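Local structure of mannan endo-1,4-beta-mannosidase (Mytilus edulis, 2C0H) at residues A27-Y31 / A32-G36; R182-S185 / G186-A189; M308-W311 / A312-G316. The protein hydrolyses internal beta-1,4-mannosidic linkages in mannans, galactomannans and glucomannans, acting on mannotetraose and longer oligosaccharides but not on mannobiose or mannotriose. The protein carries 3 engineered substitutions. One frame throughout, in Å; residues are numbered along the deposited sequence.

Interaction 1 (A27-Y31 / A32-G36); sequences AWVNY and ARDFG
Asp34 grips the backbone of Val29 and Asn30 with both oxygens of its carboxylate. Val29 N donates a hydrogen bond to Asp34 OD2 at 2.9 Å, nearly straight at 171°, and Asn30 N donates one to Asp34 OD1 at 2.8 Å. Both donors come in on the syn side and lie a little over 20° out of the carboxylate plane, so the two bonds together resist rotation of the group. Asp34 CG stands beside its own backbone N (chi1 -80°), which swings the carboxylate back under the two successive amides. An aspartate suits the place because it offers two acceptors on a short stem, and the paired N-H groups probably stabilise its negative charge in a buried position. Between donors and acceptor the chain reverses: Arg33 N bonds to Asn30 O at 2.9 Å, closing a type II beta turn with Tyr31 and Ala32 at its corners. Ala32 takes the positive phi of the second corner, and its small CB rests 4.0 Å from Tyr31 CD2. On the outer side, the Asn30 side chain reaches across to Arg33, with ND2 at 3.6 Å from Arg33 CB, a van der Waals contact between exposed residues. Tyr31 turns its ring edge to Trp28: Tyr31 CD1 sits 3.6 Å above the indole plane, over its centre, and the tyrosine hydroxyl goes on to a weak bond with Asn113 ND2. Trp28 also meets the ring of Trp65, and its side chain lies close to that of Trp323; both neighbours are inferred substrate-binding residues. The arrangement is thus a type II beta turn whose flanking amides are held by an aspartate carboxylate, in the loop between strand 17-25 and helix 40-56, beside the probable substrate-binding cleft of a family 5 glycoside hydrolase with a TIM barrel.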
# COMPACT_ATOMS: atom_id res chain seq x y z
N ALA A 27 1.70 7.84 8.45
CA ALA A 27 1.52 6.40 8.24
C ALA A 27 1.61 5.67 9.60
O ALA A 27 1.39 4.46 9.67
CB ALA A 27 2.60 5.89 7.32
N TRP A 28 1.94 6.40 10.67
CA TRP A 28 2.01 5.87 12.03
C TRP A 28 1.80 7.00 13.05
O TRP A 28 1.81 8.18 12.70
CB TRP A 28 3.39 5.22 12.28
CG TRP A 28 4.55 6.13 12.01
CD1 TRP A 28 5.03 7.09 12.85
CD2 TRP A 28 5.37 6.19 10.83
NE1 TRP A 28 6.07 7.75 12.27
CE2 TRP A 28 6.31 7.23 11.03
CE3 TRP A 28 5.40 5.48 9.63
CZ2 TRP A 28 7.27 7.55 10.08
CZ3 TRP A 28 6.34 5.80 8.68
CH2 TRP A 28 7.27 6.82 8.91
N VAL A 29 1.62 6.62 14.31
CA VAL A 29 1.70 7.57 15.43
C VAL A 29 2.94 7.19 16.24
O VAL A 29 3.92 7.95 16.29
CB VAL A 29 0.41 7.60 16.27
CG1 VAL A 29 0.58 8.51 17.51
CG2 VAL A 29 -0.78 8.06 15.40
N ASN A 30 2.93 6.00 16.82
CA ASN A 30 4.14 5.42 17.39
C ASN A 30 4.61 4.27 16.48
O ASN A 30 4.01 3.20 16.47
CB ASN A 30 3.93 4.93 18.82
CG ASN A 30 5.26 4.72 19.59
OD1 ASN A 30 6.27 5.42 19.37
ND2 ASN A 30 5.25 3.76 20.51
N TYR A 31 5.68 4.54 15.73
CA TYR A 31 6.19 3.66 14.63
C TYR A 31 6.30 2.20 15.06
O TYR A 31 7.02 1.90 15.98
CB TYR A 31 7.55 4.18 14.15
CG TYR A 31 8.21 3.45 12.99
CD1 TYR A 31 7.97 3.81 11.68
CD2 TYR A 31 9.13 2.44 13.22
CE1 TYR A 31 8.61 3.18 10.63
CE2 TYR A 31 9.77 1.80 12.18
CZ TYR A 31 9.50 2.17 10.88
OH TYR A 31 10.13 1.54 9.84
N ALA A 32 5.54 1.34 14.38
CA ALA A 32 5.52 -0.12 14.60
C ALA A 32 4.87 -0.59 15.91
O ALA A 32 4.89 -1.79 16.22
CB ALA A 32 6.91 -0.71 14.46
N ARG A 33 4.30 0.35 16.67
CA ARG A 33 3.75 0.09 17.99
C ARG A 33 2.40 0.82 18.18
O ARG A 33 2.15 1.43 19.23
CB ARG A 33 4.78 0.51 19.05
CG ARG A 33 6.06 -0.26 19.01
CD ARG A 33 7.05 0.17 20.09
NE ARG A 33 8.37 -0.39 19.83
CZ ARG A 33 8.79 -1.61 20.20
NH1 ARG A 33 7.99 -2.44 20.86
NH2 ARG A 33 10.02 -1.99 19.88
N ASP A 34 1.53 0.73 17.18
CA ASP A 34 0.24 1.44 17.22
C ASP A 34 -0.97 0.55 17.54
O ASP A 34 -2.01 1.07 17.96
CB ASP A 34 0.01 2.17 15.89
CG ASP A 34 0.76 3.48 15.79
OD1 ASP A 34 0.76 4.22 16.80
OD2 ASP A 34 1.30 3.79 14.72
N PHE A 35 -0.86 -0.76 17.30
CA PHE A 35 -1.97 -1.69 17.48
C PHE A 35 -1.47 -2.94 18.20
O PHE A 35 -0.34 -3.36 17.98
CB PHE A 35 -2.57 -2.07 16.11
CG PHE A 35 -3.08 -0.89 15.33
CD1 PHE A 35 -4.36 -0.41 15.51
CD2 PHE A 35 -2.25 -0.23 14.44
CE1 PHE A 35 -4.82 0.69 14.81
CE2 PHE A 35 -2.71 0.89 13.74
CZ PHE A 35 -3.99 1.33 13.92
N GLY A 36 -2.33 -3.53 19.03
CA GLY A 36 -1.95 -4.66 19.88
C GLY A 36 -1.31 -4.18 21.17
O GLY A 36 -0.83 -3.05 21.25

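Interaction 2 (R182-S185 / G186-A189); sequences RHLS and GSGA
Leu184 O is held by two donors from Ser187, and this is the tight part of the contact. The hydroxyl makes the shorter bond, Ser187 OG to Leu184 O at 2.6 Å, tilted slightly (16°) from the carbonyl plane; Ser187 N reaches the same oxygen at 3.1 Å from well above that plane and closes a type II beta turn. With chi1 at 78°, Ser187 OG sits between its own N and carbonyl carbon, where it can donate a hydrogen bond back to Leu184 O and also accept from Ala189 N at 3.1 Å, an ST turn. Serine fits because one short hydroxyl serves both neighbours. With an alanine here, Leu184 O would probably lose its shorter bond and Ala189 N its acceptor, leaving the second bend freer to shift. Packing is lighter beside these bonds, where Leu184 CB lies 4.3 Å from Ala189 CB. The solvent side is formed by Ser185 and Gly186 at the corners of the turn; Gly186 has phi 82°, and a side chain there would collide with Ser185 O. Gly188 is likewise exposed, and a CB at its backbone angles would be pressed against the carbonyl O of Ser187. The turn grows out of the short 3-10 segment 182-184, within the long loop joining strand 155-162 to helix 198-215, where Ser187 and Ala189 pack on Trp226, a probable substrate-binding residue in the loop after strand 221-225.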
# COMPACT_ATOMS: atom_id res chain seq x y z
N ARG A 182 18.24 -5.73 -14.84
CA ARG A 182 19.30 -4.91 -15.45
C ARG A 182 18.84 -3.47 -15.63
O ARG A 182 19.64 -2.54 -15.51
CB ARG A 182 19.79 -5.49 -16.78
CG ARG A 182 20.66 -6.71 -16.60
CD ARG A 182 21.17 -7.24 -17.92
NE ARG A 182 20.10 -7.81 -18.73
CZ ARG A 182 19.55 -7.24 -19.80
NH1 ARG A 182 19.95 -6.04 -20.24
NH2 ARG A 182 18.59 -7.87 -20.46
N HIS A 183 17.54 -3.30 -15.88
CA HIS A 183 16.96 -1.97 -16.04
C HIS A 183 16.93 -1.16 -14.76
O HIS A 183 16.72 0.06 -14.82
CB HIS A 183 15.56 -2.04 -16.64
CG HIS A 183 14.54 -2.63 -15.72
ND1 HIS A 183 14.49 -3.98 -15.43
CD2 HIS A 183 13.53 -2.06 -15.02
CE1 HIS A 183 13.50 -4.21 -14.59
NE2 HIS A 183 12.90 -3.06 -14.33
N LEU A 184 17.12 -1.81 -13.60
CA LEU A 184 17.17 -1.11 -12.31
C LEU A 184 18.58 -0.67 -11.93
O LEU A 184 18.77 0.04 -10.94
CB LEU A 184 16.59 -1.98 -11.18
CG LEU A 184 15.14 -2.46 -11.35
CD1 LEU A 184 14.67 -3.26 -10.12
CD2 LEU A 184 14.19 -1.30 -11.63
N SER A 185 19.58 -1.11 -12.69
CA SER A 185 20.95 -0.62 -12.51
C SER A 185 21.01 0.90 -12.69
O SER A 185 20.49 1.43 -13.66
CB SER A 185 21.91 -1.31 -13.48
OG SER A 185 22.10 -2.66 -13.12
N GLY A 186 21.62 1.60 -11.73
CA GLY A 186 21.69 3.07 -11.76
C GLY A 186 20.45 3.79 -11.25
O GLY A 186 20.42 5.02 -11.23
N SER A 187 19.42 3.03 -10.85
CA SER A 187 18.13 3.60 -10.42
C SER A 187 18.06 3.96 -8.94
O SER A 187 17.15 4.68 -8.51
CB SER A 187 17.00 2.61 -10.71
OG SER A 187 16.98 1.57 -9.73
N GLY A 188 18.98 3.43 -8.15
CA GLY A 188 18.92 3.58 -6.70
C GLY A 188 18.29 2.40 -5.98
O GLY A 188 18.44 2.28 -4.78
N ALA A 189 17.60 1.52 -6.71
CA ALA A 189 17.03 0.32 -6.09
C ALA A 189 18.08 -0.45 -5.30
O ALA A 189 19.26 -0.45 -5.67
CB ALA A 189 16.45 -0.58 -7.16

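Interaction 3 (M308-W311 / A312-G316); sequences MFEW and AYTKG
Lys315 lays its aliphatic chain across the indole of Trp311, the residue four positions earlier. Its CG stands 3.7 Å from the centroid of the five-membered ring and only 15° off the ring normal, a CH-pi contact over the face. Further along, Lys315 CE comes to 3.7 Å from Trp311 CZ3, so the methylenes follow the indole from its pyrrole part to its benzene part. Lysine suits this place because its long hydrocarbon stem can pack on an aromatic surface before it ends in a charge. Trp311 CG lies anti to the backbone N (chi1 -173°), which turns the indole toward the side where Lys315 follows. One residue earlier on each side, Thr314 OG1 donates a hydrogen bond to Glu310 O at 2.8 Å, and Thr314 N bonds to the same oxygen at 2.9 Å from the opposite face of its carbonyl plane. The threonine thereby adds a second donor to an i to i+4 helix bond, while its methyl CG2 lies 3.5 Å from Glu310 OE2. These contacts finish helix 305-314 of the TIM barrel, which lies in the beta-alpha-beta unit between strands 290-294 and 319-322. Lys315 N still bonds to Trp311 O at 2.9 Å, although Lys315 is the first residue to leave helical angles, and Gly316 follows with a positive phi, where a CB would press on the carbonyl O of Lys315. The second shell sets the groups in place. Trp311 NE1 is bound by the carbonyls of Pro276 and His279, which fix the turn of the indole, and Glu310 OE1 forms a salt bridge with Arg343. On the inward side, Phe309 and Ala312 pack on Ala320 of strand 319-322, and the small Ala312 probably lets the helix lie close to the barrel wall.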
# COMPACT_ATOMS: atom_id res chain seq x y z
N MET A 308 -1.36 18.47 -8.19
CA MET A 308 -0.99 17.05 -8.11
C MET A 308 -2.26 16.19 -7.93
O MET A 308 -2.43 15.18 -8.62
CB MET A 308 0.03 16.84 -6.99
CG MET A 308 1.36 17.59 -7.24
SD MET A 308 2.60 17.41 -5.94
CE MET A 308 3.45 15.98 -6.55
N PHE A 309 -3.15 16.58 -7.02
CA PHE A 309 -4.46 15.88 -6.87
C PHE A 309 -5.26 15.96 -8.18
O PHE A 309 -5.85 14.96 -8.62
CB PHE A 309 -5.27 16.43 -5.68
CG PHE A 309 -4.91 15.81 -4.36
CD1 PHE A 309 -5.59 14.69 -3.89
CD2 PHE A 309 -3.95 16.36 -3.55
CE1 PHE A 309 -5.28 14.12 -2.68
CE2 PHE A 309 -3.65 15.82 -2.30
CZ PHE A 309 -4.32 14.68 -1.87
N GLU A 310 -5.24 17.12 -8.84
CA GLU A 310 -5.94 17.28 -10.11
C GLU A 310 -5.42 16.36 -11.21
O GLU A 310 -6.22 15.79 -11.97
CB GLU A 310 -5.86 18.73 -10.61
CG GLU A 310 -6.70 19.02 -11.86
CD GLU A 310 -8.18 19.12 -11.59
OE1 GLU A 310 -8.59 19.07 -10.41
OE2 GLU A 310 -8.96 19.26 -12.57
N TRP A 311 -4.09 16.25 -11.32
CA TRP A 311 -3.47 15.37 -12.32
C TRP A 311 -3.92 13.93 -12.08
O TRP A 311 -4.40 13.27 -13.01
CB TRP A 311 -1.94 15.47 -12.30
CG TRP A 311 -1.28 14.71 -13.42
CD1 TRP A 311 -0.89 13.40 -13.40
CD2 TRP A 311 -0.96 15.20 -14.73
NE1 TRP A 311 -0.34 13.06 -14.60
CE2 TRP A 311 -0.37 14.14 -15.44
CE3 TRP A 311 -1.13 16.43 -15.37
CZ2 TRP A 311 0.06 14.27 -16.77
CZ3 TRP A 311 -0.70 16.57 -16.67
CH2 TRP A 311 -0.11 15.50 -17.36
N ALA A 312 -3.81 13.48 -10.84
CA ALA A 312 -4.21 12.09 -10.51
C ALA A 312 -5.67 11.87 -10.86
O ALA A 312 -6.03 10.86 -11.46
CB ALA A 312 -3.97 11.78 -9.05
N TYR A 313 -6.53 12.83 -10.51
CA TYR A 313 -7.98 12.66 -10.66
C TYR A 313 -8.40 12.66 -12.13
O TYR A 313 -9.28 11.87 -12.52
CB TYR A 313 -8.71 13.80 -9.89
CG TYR A 313 -10.24 13.69 -9.85
CD1 TYR A 313 -10.88 12.68 -9.14
CD2 TYR A 313 -11.05 14.61 -10.50
CE1 TYR A 313 -12.25 12.57 -9.10
CE2 TYR A 313 -12.44 14.50 -10.48
CZ TYR A 313 -13.05 13.47 -9.78
OH TYR A 313 -14.44 13.36 -9.74
N THR A 314 -7.78 13.51 -12.94
CA THR A 314 -8.21 13.69 -14.33
C THR A 314 -7.46 12.90 -15.39
O THR A 314 -7.94 12.82 -16.53
CB THR A 314 -8.17 15.17 -14.76
OG1 THR A 314 -6.83 15.67 -14.74
CG2 THR A 314 -9.06 16.01 -13.86
N LYS A 315 -6.30 12.34 -15.05
CA LYS A 315 -5.49 11.64 -16.04
C LYS A 315 -5.52 10.12 -15.96
O LYS A 315 -4.65 9.47 -16.53
CB LYS A 315 -4.05 12.16 -16.01
CG LYS A 315 -3.92 13.66 -16.24
CD LYS A 315 -4.46 14.09 -17.60
CE LYS A 315 -3.99 15.50 -17.96
NZ LYS A 315 -4.39 15.90 -19.33
N GLY A 316 -6.54 9.57 -15.30
CA GLY A 316 -6.86 8.15 -15.39
C GLY A 316 -6.44 7.33 -14.20
O GLY A 316 -6.58 6.10 -14.22

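Overall arrangement
The three contacts come one after another along a single chain, and none touches another. Interaction 1 lies in the loop after strand 17-25, interaction 2 in the loop after strand 155-162, and interaction 3 at the end of helix 305-314. Their centres are 28 to 32 Å apart, and the nearest atoms of any two are about 14 to 18 Å from each other. What they share is the barrel: strands 17-25 and 155-162 belong to its sheet, and helix 305-314 packs outside it. Interactions 1 and 2 shape loops beside probable substrate-binding tryptophans, whereas interaction 3 belongs to the surrounding helical layer.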